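Methyltransferase 1 (Methanosarcina barkeri, PDB 2I2X) catalyses the transfer of the methyl group of methanol to the cob(I)amide carried by its corrinoid partner protein MtaC in methanogenesis. Local coordinates at residues K4-M9 and K277-M282; I43-R48 and K60-I65; T67-R72 and T324-W329; N273-A278 and D373-V378. All coordinates share one frame; numbering follows the deposited sequence.

Interaction 1 of 4, residues K4-M9 and K277-M282; sequences KRYTSM and KAITGM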
# COMPACT_ATOMS: atom_id res chain seq x y z
N LYS A 4 -36.16 -18.09 3.73
CA LYS A 4 -36.30 -18.71 5.07
C LYS A 4 -35.68 -17.85 6.18
O LYS A 4 -34.47 -17.81 6.36
CB LYS A 4 -35.73 -20.15 5.06
CG LYS A 4 -35.89 -20.94 6.39
CD LYS A 4 -37.36 -21.13 6.78
CE LYS A 4 -37.50 -21.89 8.12
NZ LYS A 4 -37.12 -21.06 9.33
N ARG A 5 -36.52 -17.17 6.95
CA ARG A 5 -36.06 -16.05 7.78
C ARG A 5 -35.46 -16.44 9.13
O ARG A 5 -35.86 -17.43 9.71
CB ARG A 5 -37.15 -15.00 7.90
CG ARG A 5 -37.91 -14.86 6.60
CD ARG A 5 -38.20 -13.44 6.22
NE ARG A 5 -37.19 -12.96 5.31
CZ ARG A 5 -37.40 -12.41 4.11
NH1 ARG A 5 -38.63 -12.24 3.62
NH2 ARG A 5 -36.35 -12.01 3.41
N TYR A 6 -34.50 -15.65 9.61
CA TYR A 6 -33.84 -15.94 10.88
C TYR A 6 -34.64 -15.41 12.05
O TYR A 6 -35.01 -14.25 12.06
CB TYR A 6 -32.40 -15.37 10.93
CG TYR A 6 -31.41 -16.25 10.21
CD1 TYR A 6 -30.67 -17.21 10.90
CD2 TYR A 6 -31.24 -16.14 8.83
CE1 TYR A 6 -29.77 -18.04 10.21
CE2 TYR A 6 -30.34 -16.96 8.14
CZ TYR A 6 -29.63 -17.91 8.84
OH TYR A 6 -28.76 -18.71 8.16
N THR A 7 -34.89 -16.27 13.03
CA THR A 7 -35.65 -15.87 14.22
C THR A 7 -34.91 -16.29 15.46
O THR A 7 -35.43 -16.22 16.58
CB THR A 7 -37.14 -16.40 14.21
OG1 THR A 7 -37.17 -17.79 13.86
CG2 THR A 7 -37.98 -15.64 13.15
N SER A 8 -33.66 -16.74 15.27
CA SER A 8 -32.78 -17.01 16.41
C SER A 8 -31.34 -16.75 16.00
O SER A 8 -31.08 -16.56 14.82
CB SER A 8 -32.99 -18.42 16.96
OG SER A 8 -32.92 -19.35 15.92
N MET A 9 -30.45 -16.68 17.00
CA MET A 9 -29.02 -16.42 16.81
C MET A 9 -28.23 -17.75 16.75
O MET A 9 -28.43 -18.62 17.59
CB MET A 9 -28.46 -15.62 18.00
CG MET A 9 -29.17 -14.34 18.41
SD MET A 9 -28.94 -13.08 17.18
CE MET A 9 -27.17 -12.72 17.29
N LYS A 277 -22.86 -12.30 10.77
CA LYS A 277 -22.17 -13.46 11.31
C LYS A 277 -22.79 -13.88 12.62
O LYS A 277 -23.04 -15.07 12.81
CB LYS A 277 -20.67 -13.20 11.51
CG LYS A 277 -19.92 -14.44 11.99
CD LYS A 277 -18.43 -14.31 11.85
CE LYS A 277 -17.68 -15.60 12.26
NZ LYS A 277 -16.23 -15.39 12.04
N ALA A 278 -23.00 -12.92 13.52
CA ALA A 278 -23.68 -13.20 14.79
C ALA A 278 -25.05 -13.89 14.61
O ALA A 278 -25.39 -14.80 15.36
CB ALA A 278 -23.84 -11.93 15.63
N ILE A 279 -25.83 -13.47 13.62
CA ILE A 279 -27.08 -14.12 13.36
C ILE A 279 -26.89 -15.49 12.71
O ILE A 279 -27.42 -16.49 13.20
CB ILE A 279 -28.00 -13.22 12.48
CG1 ILE A 279 -28.37 -11.94 13.22
CG2 ILE A 279 -29.25 -13.96 12.08
CD1 ILE A 279 -28.98 -10.90 12.32
N THR A 280 -26.13 -15.53 11.62
CA THR A 280 -26.09 -16.72 10.75
C THR A 280 -25.07 -17.79 11.13
O THR A 280 -25.24 -18.97 10.74
CB THR A 280 -25.79 -16.34 9.29
OG1 THR A 280 -24.49 -15.75 9.22
CG2 THR A 280 -26.81 -15.35 8.73
N GLY A 281 -23.99 -17.41 11.82
CA GLY A 281 -22.90 -18.35 12.10
C GLY A 281 -22.12 -18.69 10.85
O GLY A 281 -21.39 -19.68 10.81
N MET A 282 -22.29 -17.85 9.82
CA MET A 282 -21.63 -18.03 8.53
C MET A 282 -20.38 -17.15 8.45
O MET A 282 -20.32 -16.09 9.13
CB MET A 282 -22.58 -17.69 7.40
CG MET A 282 -23.55 -18.81 7.12
SD MET A 282 -24.92 -18.27 6.10
CE MET A 282 -25.86 -19.77 5.96
O HOH W 1 -27.25 -20.38 9.35
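M9 and I279 bring their CA atoms to 4.6 Å of each other where the irregular N-terminal chain runs past the C-terminal end of helix 273-280. That helix stops in an ST turn: T280 OG1 accepts the backbone N of M282 at 3.1 Å while also bonding V276 O one turn back, and G281, with positive phi, leads the chain out of the helix toward barrel strand 285-287. Y6 is the main side chain of the N-terminal segment. Its CB rests on I279 CG2 at 3.6 Å, and the ring reaches on over T280, whose CG2 makes a CH-pi contact with one face, 4.2 Å from the centroid. T280 places its hydroxyl between backbone N and carbonyl carbon (chi1 63°), which puts OG1 in the turn and leaves the methyl for the ring. M282, extended beyond CG, brings its CE beside the Y6 hydroxyl. M9 meets the other branch of I279: its chain bends at chi2 and chi3, carrying CE to A278 O (3.3 Å) and A278 CB, while SD lies obliquely against I279 CG1. I279 pairs with A10 through the backbone, and Y6 N bonds the side-chain carboxylate of E259, on helix 240-259. At the far end of the ring, a water in its plane lies 2.5 Å from Y6 OH and donates to T280 O at 2.8 Å.

Interaction 2 of 4, residues I43-R48 and K60-I65; sequences INYAPR and KEYERI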
# COMPACT_ATOMS: atom_id res chain seq x y z
N ILE A 43 -7.33 -10.87 -1.87
CA ILE A 43 -6.77 -9.72 -2.57
C ILE A 43 -7.71 -9.23 -3.69
O ILE A 43 -8.26 -10.03 -4.46
CB ILE A 43 -5.32 -10.00 -3.09
CG1 ILE A 43 -4.70 -8.75 -3.73
CG2 ILE A 43 -5.31 -11.21 -4.04
CD1 ILE A 43 -4.25 -7.64 -2.75
N ASN A 44 -7.86 -7.90 -3.76
CA ASN A 44 -8.69 -7.22 -4.75
C ASN A 44 -7.82 -6.32 -5.60
O ASN A 44 -6.67 -6.06 -5.23
CB ASN A 44 -9.79 -6.43 -4.07
CG ASN A 44 -11.02 -7.28 -3.83
OD1 ASN A 44 -11.85 -7.45 -4.72
ND2 ASN A 44 -11.11 -7.86 -2.64
N TYR A 45 -8.35 -5.87 -6.74
CA TYR A 45 -7.56 -5.22 -7.79
C TYR A 45 -8.49 -4.69 -8.88
O TYR A 45 -9.56 -5.22 -9.07
CB TYR A 45 -6.57 -6.20 -8.43
CG TYR A 45 -7.14 -7.61 -8.58
CD1 TYR A 45 -7.91 -7.97 -9.67
CD2 TYR A 45 -6.91 -8.57 -7.60
CE1 TYR A 45 -8.43 -9.26 -9.77
CE2 TYR A 45 -7.41 -9.83 -7.70
CZ TYR A 45 -8.17 -10.18 -8.78
OH TYR A 45 -8.66 -11.46 -8.85
N ALA A 46 -8.05 -3.63 -9.57
CA ALA A 46 -8.73 -3.07 -10.74
C ALA A 46 -7.65 -2.93 -11.83
O ALA A 46 -6.57 -2.39 -11.57
CB ALA A 46 -9.35 -1.70 -10.42
N PRO A 47 -7.94 -3.41 -13.05
CA PRO A 47 -7.02 -3.20 -14.15
C PRO A 47 -6.88 -1.71 -14.48
O PRO A 47 -7.68 -0.89 -14.03
CB PRO A 47 -7.65 -3.97 -15.30
CG PRO A 47 -9.07 -4.17 -14.95
CD PRO A 47 -9.15 -4.18 -13.45
N ARG A 48 -5.83 -1.36 -15.21
CA ARG A 48 -5.65 0.02 -15.63
C ARG A 48 -6.66 0.34 -16.75
O ARG A 48 -7.12 -0.58 -17.40
CB ARG A 48 -4.21 0.24 -16.09
CG ARG A 48 -3.19 0.25 -14.98
CD ARG A 48 -1.82 -0.05 -15.51
NE ARG A 48 -1.63 -1.46 -15.89
CZ ARG A 48 -0.43 -2.01 -16.11
NH1 ARG A 48 0.68 -1.30 -15.96
NH2 ARG A 48 -0.33 -3.30 -16.45
N LYS A 60 -5.30 -10.40 -20.39
CA LYS A 60 -3.86 -10.29 -20.17
C LYS A 60 -3.53 -9.63 -18.81
O LYS A 60 -2.73 -10.16 -18.04
CB LYS A 60 -3.21 -9.54 -21.35
CG LYS A 60 -1.71 -9.48 -21.30
CD LYS A 60 -1.11 -10.85 -21.20
CE LYS A 60 0.42 -10.78 -21.23
NZ LYS A 60 0.99 -12.16 -21.09
N GLU A 61 -4.15 -8.48 -18.53
CA GLU A 61 -3.92 -7.76 -17.29
C GLU A 61 -4.24 -8.66 -16.08
O GLU A 61 -3.44 -8.72 -15.13
CB GLU A 61 -4.75 -6.48 -17.27
CG GLU A 61 -4.55 -5.59 -16.06
CD GLU A 61 -3.55 -4.47 -16.31
OE1 GLU A 61 -2.52 -4.74 -16.99
OE2 GLU A 61 -3.78 -3.32 -15.82
N TYR A 62 -5.37 -9.38 -16.14
CA TYR A 62 -5.76 -10.28 -15.07
C TYR A 62 -4.81 -11.46 -14.93
O TYR A 62 -4.58 -11.95 -13.82
CB TYR A 62 -7.21 -10.76 -15.22
CG TYR A 62 -8.25 -9.72 -14.84
CD1 TYR A 62 -8.37 -9.28 -13.52
CD2 TYR A 62 -9.14 -9.23 -15.78
CE1 TYR A 62 -9.34 -8.33 -13.16
CE2 TYR A 62 -10.11 -8.28 -15.45
CZ TYR A 62 -10.21 -7.83 -14.13
OH TYR A 62 -11.17 -6.90 -13.80
N GLU A 63 -4.25 -11.92 -16.05
CA GLU A 63 -3.20 -12.93 -15.98
C GLU A 63 -1.99 -12.40 -15.24
O GLU A 63 -1.37 -13.12 -14.46
CB GLU A 63 -2.82 -13.43 -17.36
CG GLU A 63 -3.83 -14.43 -17.86
CD GLU A 63 -3.49 -15.03 -19.21
OE1 GLU A 63 -3.01 -14.31 -20.10
OE2 GLU A 63 -3.75 -16.23 -19.39
N ARG A 64 -1.65 -11.14 -15.48
CA ARG A 64 -0.48 -10.59 -14.83
C ARG A 64 -0.75 -10.47 -13.33
O ARG A 64 0.13 -10.79 -12.52
CB ARG A 64 -0.11 -9.23 -15.43
CG ARG A 64 0.61 -9.33 -16.76
CD ARG A 64 0.66 -7.99 -17.48
NE ARG A 64 1.52 -8.12 -18.64
CZ ARG A 64 1.77 -7.18 -19.55
NH1 ARG A 64 1.19 -5.98 -19.46
NH2 ARG A 64 2.62 -7.46 -20.54
N ILE A 65 -1.97 -10.05 -12.98
CA ILE A 65 -2.39 -9.86 -11.60
C ILE A 65 -2.28 -11.20 -10.87
O ILE A 65 -1.67 -11.30 -9.80
CB ILE A 65 -3.83 -9.26 -11.50
CG1 ILE A 65 -3.85 -7.78 -11.93
CG2 ILE A 65 -4.37 -9.38 -10.10
CD1 ILE A 65 -5.26 -7.25 -12.33
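E61 extends CG away from its backbone N (chi1 -177°) and then folds at chi2 (96°), while R48 bends its chain at chi3; these turns lay the carboxylate against the NE side of the guanidinium. The grip is side-on with two nitrogens: R48 NE gives its hydrogen to E61 OE2 at 2.8 Å, on the syn lone pair, and R48 NH2 gives one to E61 OE1 at 2.7 Å. The two planes are only 27° apart, and both oxygens lie near the guanidinium plane. E61 OE2 takes a second bond, almost straight, on its anti side from the backbone N of R48, 2.9 Å away; with this third bond the buried carboxylate holds main chain and side chain of one residue together. The segment I43-R48 is a beta-alpha loop of the TIM barrel, leaving strand 40-43 and fastened here onto the following helix 55-76. A glutamine in place of E61 would probably leave the R48 guanidinium without its counter-charge and turn one bond into a clash of N-H groups. Behind the salt bridge, P47 CB packs on E61 CG and P47 CD touches Y62 OH at 3.4 Å. I65 CG2 sits over the centre of the Y45 ring, 3.6 Å from its centroid, while Y62 meets that ring edge to edge, CE1 to CE1 at 3.6 Å; Y45 OH is bonded to T85. R64 lies beside R48, its own NE bridging to the C-terminal carboxylate of H258 of a neighbouring subunit.

Interaction 3 of 4, residues T67-R72 and T324-W329; sequences TDVMER and TTVQCW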
# COMPACT_ATOMS: atom_id res chain seq x y z
N THR A 67 -0.73 -14.08 -11.74
CA THR A 67 0.62 -14.55 -11.62
C THR A 67 1.33 -13.79 -10.51
O THR A 67 1.95 -14.41 -9.69
CB THR A 67 1.38 -14.46 -12.96
OG1 THR A 67 0.74 -15.35 -13.89
CG2 THR A 67 2.85 -14.83 -12.80
N ASP A 68 1.22 -12.48 -10.46
CA ASP A 68 1.95 -11.70 -9.46
C ASP A 68 1.62 -12.05 -7.99
O ASP A 68 2.52 -12.15 -7.13
CB ASP A 68 1.73 -10.21 -9.69
CG ASP A 68 2.51 -9.70 -10.88
OD1 ASP A 68 3.24 -10.50 -11.52
OD2 ASP A 68 2.40 -8.49 -11.17
N VAL A 69 0.33 -12.23 -7.75
CA VAL A 69 -0.19 -12.66 -6.47
C VAL A 69 0.29 -14.07 -6.09
O VAL A 69 0.82 -14.27 -4.99
CB VAL A 69 -1.76 -12.67 -6.50
CG1 VAL A 69 -2.30 -13.25 -5.21
CG2 VAL A 69 -2.31 -11.28 -6.75
N MET A 70 0.11 -15.05 -6.98
CA MET A 70 0.48 -16.42 -6.61
C MET A 70 2.01 -16.50 -6.33
O MET A 70 2.46 -17.12 -5.37
CB MET A 70 0.04 -17.45 -7.67
CG MET A 70 -1.49 -17.52 -7.97
SD MET A 70 -2.52 -17.84 -6.51
CE MET A 70 -1.93 -19.43 -5.90
N GLU A 71 2.78 -15.84 -7.18
CA GLU A 71 4.21 -15.84 -7.06
C GLU A 71 4.59 -15.29 -5.68
O GLU A 71 5.31 -15.94 -4.93
CB GLU A 71 4.83 -15.05 -8.24
CG GLU A 71 6.37 -15.05 -8.30
CD GLU A 71 7.00 -16.44 -8.44
OE1 GLU A 71 6.31 -17.40 -8.89
OE2 GLU A 71 8.21 -16.56 -8.08
N ARG A 72 4.03 -14.14 -5.31
CA ARG A 72 4.38 -13.58 -4.03
C ARG A 72 4.04 -14.49 -2.87
O ARG A 72 4.84 -14.63 -1.94
CB ARG A 72 3.71 -12.22 -3.80
CG ARG A 72 4.31 -11.58 -2.54
CD ARG A 72 5.79 -11.11 -2.82
NE ARG A 72 5.82 -9.77 -2.31
CZ ARG A 72 6.18 -8.69 -2.97
NH1 ARG A 72 6.69 -8.75 -4.18
NH2 ARG A 72 6.07 -7.53 -2.36
N THR A 324 4.64 -5.27 -7.53
CA THR A 324 3.38 -4.86 -8.09
C THR A 324 2.37 -4.66 -6.95
O THR A 324 2.39 -5.30 -5.93
CB THR A 324 2.97 -5.82 -9.18
OG1 THR A 324 2.70 -5.08 -10.36
CG2 THR A 324 1.84 -6.64 -8.77
N THR A 325 1.55 -3.67 -7.13
CA THR A 325 0.57 -3.29 -6.15
C THR A 325 -0.20 -4.46 -5.49
O THR A 325 -0.42 -4.47 -4.26
CB THR A 325 -0.35 -2.33 -6.86
OG1 THR A 325 -0.99 -1.52 -5.91
CG2 THR A 325 -1.33 -3.05 -7.72
N VAL A 326 -0.55 -5.48 -6.29
CA VAL A 326 -1.25 -6.65 -5.79
C VAL A 326 -0.35 -7.50 -4.93
O VAL A 326 -0.82 -8.22 -4.02
CB VAL A 326 -1.91 -7.54 -6.94
CG1 VAL A 326 -3.12 -6.79 -7.60
CG2 VAL A 326 -0.89 -8.02 -7.98
N GLN A 327 0.95 -7.42 -5.21
CA GLN A 327 1.93 -8.08 -4.37
C GLN A 327 2.14 -7.38 -3.05
O GLN A 327 2.15 -8.03 -2.02
CB GLN A 327 3.25 -8.24 -5.10
CG GLN A 327 3.18 -9.23 -6.24
CD GLN A 327 4.41 -9.16 -7.11
OE1 GLN A 327 4.98 -8.07 -7.28
NE2 GLN A 327 4.81 -10.30 -7.69
N CYS A 328 2.29 -6.07 -3.04
CA CYS A 328 2.52 -5.39 -1.78
C CYS A 328 1.34 -5.63 -0.83
O CYS A 328 1.54 -6.02 0.31
CB CYS A 328 2.69 -3.89 -1.99
SG CYS A 328 3.83 -3.44 -3.30
N TRP A 329 0.11 -5.41 -1.32
CA TRP A 329 -1.06 -5.51 -0.46
C TRP A 329 -1.38 -6.94 -0.09
O TRP A 329 -1.81 -7.18 1.04
CB TRP A 329 -2.25 -4.76 -1.02
CG TRP A 329 -2.06 -3.29 -1.01
CD1 TRP A 329 -1.62 -2.50 -2.06
CD2 TRP A 329 -2.28 -2.40 0.09
NE1 TRP A 329 -1.56 -1.19 -1.67
CE2 TRP A 329 -1.96 -1.09 -0.36
CE3 TRP A 329 -2.69 -2.58 1.40
CZ2 TRP A 329 -2.04 0.02 0.46
CZ3 TRP A 329 -2.79 -1.46 2.24
CH2 TRP A 329 -2.46 -0.17 1.76
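R72 spreads its guanidinium over Q327, whose CB sits 3.6 Å above the plane near its centre, and the Q327 amide in turn stacks against the D68 carboxylate with the planes 28° apart. The amide edge does the bonding: Q327 NE2 donates to D68 O at 3.0 Å, close to its own amide plane though tilted from that of the carbonyl. R72 N reaches the same oxygen from the opposite face, so D68 O accepts from both its own helix and its neighbour. At the other corner of the amide, OE1 takes the backbone N of T324 at 2.8 Å, just ahead of helix 325-345; gripped at both ends, the group is held against rotation. A leucine here would probably leave the T324 N-H without its acceptor and D68 O with only its helical bond, removing the one hydrogen bond between these segments. D68 OD2 lies beside T324 CG2 at 3.1 Å and bonds the Y317 hydroxyl. Deeper, toward the barrel, V69 CG2 meets V326 CG2 at 3.8 Å. R72 is tied down beyond the contact by a salt bridge to E331 and a bond to G322 O. Two residues past Q327, W329 stacks on W329 of the second MtaB subunit. The axes of the two short segments pass 8.4 Å apart at -35°, the roughly parallel packing of outer helices that follow adjacent strands, here 40-43 and 309-311, in a TIM barrel.

Interaction 4 of 4, residues N273-A278 and D373-V378; sequences NIIVKA and DNAYRV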
# COMPACT_ATOMS: atom_id res chain seq x y z
N ASN A 273 -21.32 -7.12 8.07
CA ASN A 273 -21.14 -8.58 8.15
C ASN A 273 -20.93 -9.08 9.58
O ASN A 273 -21.23 -10.26 9.89
CB ASN A 273 -20.00 -9.08 7.26
CG ASN A 273 -20.33 -9.00 5.78
OD1 ASN A 273 -21.49 -8.81 5.39
ND2 ASN A 273 -19.30 -9.11 4.94
N ILE A 274 -20.41 -8.22 10.45
CA ILE A 274 -20.23 -8.66 11.83
C ILE A 274 -21.62 -8.99 12.47
O ILE A 274 -21.80 -10.04 13.13
CB ILE A 274 -19.38 -7.67 12.68
CG1 ILE A 274 -19.24 -8.14 14.12
CG2 ILE A 274 -19.98 -6.24 12.63
CD1 ILE A 274 -18.49 -9.40 14.33
N ILE A 275 -22.59 -8.11 12.26
CA ILE A 275 -23.95 -8.41 12.69
C ILE A 275 -24.45 -9.69 12.01
O ILE A 275 -25.01 -10.53 12.67
CB ILE A 275 -24.88 -7.23 12.42
CG1 ILE A 275 -24.41 -6.01 13.20
CG2 ILE A 275 -26.29 -7.57 12.85
CD1 ILE A 275 -24.87 -4.71 12.61
N VAL A 276 -24.20 -9.84 10.72
CA VAL A 276 -24.71 -10.98 9.95
C VAL A 276 -24.15 -12.31 10.42
O VAL A 276 -24.88 -13.32 10.48
CB VAL A 276 -24.47 -10.76 8.41
CG1 VAL A 276 -24.84 -12.00 7.62
CG2 VAL A 276 -25.27 -9.56 7.90
N LYS A 277 -22.86 -12.30 10.77
CA LYS A 277 -22.17 -13.46 11.31
C LYS A 277 -22.79 -13.88 12.62
O LYS A 277 -23.04 -15.07 12.81
CB LYS A 277 -20.67 -13.20 11.51
CG LYS A 277 -19.92 -14.44 11.99
CD LYS A 277 -18.43 -14.31 11.85
CE LYS A 277 -17.68 -15.60 12.26
NZ LYS A 277 -16.23 -15.39 12.04
N ALA A 278 -23.00 -12.92 13.52
CA ALA A 278 -23.68 -13.20 14.79
C ALA A 278 -25.05 -13.89 14.61
O ALA A 278 -25.39 -14.80 15.36
CB ALA A 278 -23.84 -11.93 15.63
N ASP A 373 -19.58 -7.26 20.60
CA ASP A 373 -20.66 -7.35 21.61
C ASP A 373 -21.89 -6.54 21.22
O ASP A 373 -23.02 -7.01 21.40
CB ASP A 373 -20.20 -6.99 23.02
CG ASP A 373 -19.63 -5.61 23.10
OD1 ASP A 373 -19.03 -5.20 22.08
OD2 ASP A 373 -19.78 -4.92 24.15
N ASN A 374 -21.68 -5.32 20.73
CA ASN A 374 -22.76 -4.47 20.25
C ASN A 374 -23.38 -4.99 18.94
O ASN A 374 -24.61 -4.94 18.75
CB ASN A 374 -22.29 -3.03 20.10
CG ASN A 374 -21.95 -2.41 21.44
OD1 ASN A 374 -22.65 -2.67 22.42
ND2 ASN A 374 -20.86 -1.60 21.51
N ALA A 375 -22.54 -5.48 18.05
CA ALA A 375 -23.03 -6.08 16.83
C ALA A 375 -24.02 -7.23 17.16
O ALA A 375 -25.08 -7.36 16.52
CB ALA A 375 -21.88 -6.56 15.97
N TYR A 376 -23.66 -8.04 18.15
CA TYR A 376 -24.46 -9.19 18.58
C TYR A 376 -25.82 -8.69 19.09
O TYR A 376 -26.87 -9.25 18.76
CB TYR A 376 -23.73 -9.98 19.68
CG TYR A 376 -24.46 -11.22 20.12
CD1 TYR A 376 -25.39 -11.19 21.18
CD2 TYR A 376 -24.23 -12.43 19.47
CE1 TYR A 376 -26.10 -12.37 21.56
CE2 TYR A 376 -24.90 -13.61 19.84
CZ TYR A 376 -25.83 -13.58 20.87
OH TYR A 376 -26.47 -14.77 21.19
N ARG A 377 -25.78 -7.63 19.89
CA ARG A 377 -26.99 -7.04 20.45
C ARG A 377 -27.92 -6.56 19.32
O ARG A 377 -29.13 -6.82 19.35
CB ARG A 377 -26.61 -5.91 21.41
CG ARG A 377 -27.75 -5.16 22.03
CD ARG A 377 -27.26 -4.06 22.98
NE ARG A 377 -28.30 -3.08 23.31
CZ ARG A 377 -28.16 -2.07 24.18
NH1 ARG A 377 -27.01 -1.87 24.81
NH2 ARG A 377 -29.17 -1.23 24.39
N VAL A 378 -27.36 -5.90 18.30
CA VAL A 378 -28.14 -5.47 17.16
C VAL A 378 -28.67 -6.69 16.45
O VAL A 378 -29.82 -6.71 16.07
CB VAL A 378 -27.34 -4.59 16.19
CG1 VAL A 378 -28.11 -4.38 14.87
CG2 VAL A 378 -27.00 -3.26 16.85
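Apolar helix-on-helix packing joins I274, I275 and A278 of helix 273-280, which leads to barrel strand 285-287, to A375, Y376 and V378 of helix 372-383, in the helical part of the chain that follows the barrel. The axes of the two short segments come within 8.1 Å and cross at -64°, and every touching residue is buried. The small A375 side chain is consistent with this closeness: the CA atoms of I275 and A375 are 4.8 Å apart, and the A375 methyl points into helix 273-280, where it is met by two isoleucines. I274 CG1 lies 3.6 Å and I275 CG1 3.8 Å from A375 CB. The isoleucines differ in how they get there, I274 setting CG1 opposite its backbone N (chi1 178°) and I275 setting it opposite its carbonyl carbon (chi1 -61°). I275 CG1 also rests on A375 O, and from there its CD1 reaches V378 CG1 at 4.0 Å. Further along, A278 CB packs against Y376 CD2 at 3.9 Å, meeting the ring obliquely; the tyrosine hydroxyl is bonded to Y11 O. A251 of helix 240-259 backs I275, while I403 of helix 389-409 lies against V378. With small alanine methyls at the close approach and branched side chains around them, this crossing is consistent with the join between the TIM barrel and the helix bundle of MtaB.

The four contacts form two pairs on separate flanks of the subunit. Interactions 1 and 4 share K277 and A278 on helix 273-280; their centres are 10 Å apart, and M9 CE touches Y376 CE2 at 3.5 Å, so the N-terminal segment and helix 372-383 meet over the same helix. Interactions 2 and 3 both use helix 55-76, again with centres 10 Å apart, and join where V326 CG1 packs on Y45 CB at 3.6 Å. Between the pairs the centres are 33 to 36 Å apart. None of the four lies in the metal or corrinoid sites, though the side chain of P47 is about 7 Å from a bound corrinoid and that of C328 about 8 Å from a bound zinc ion.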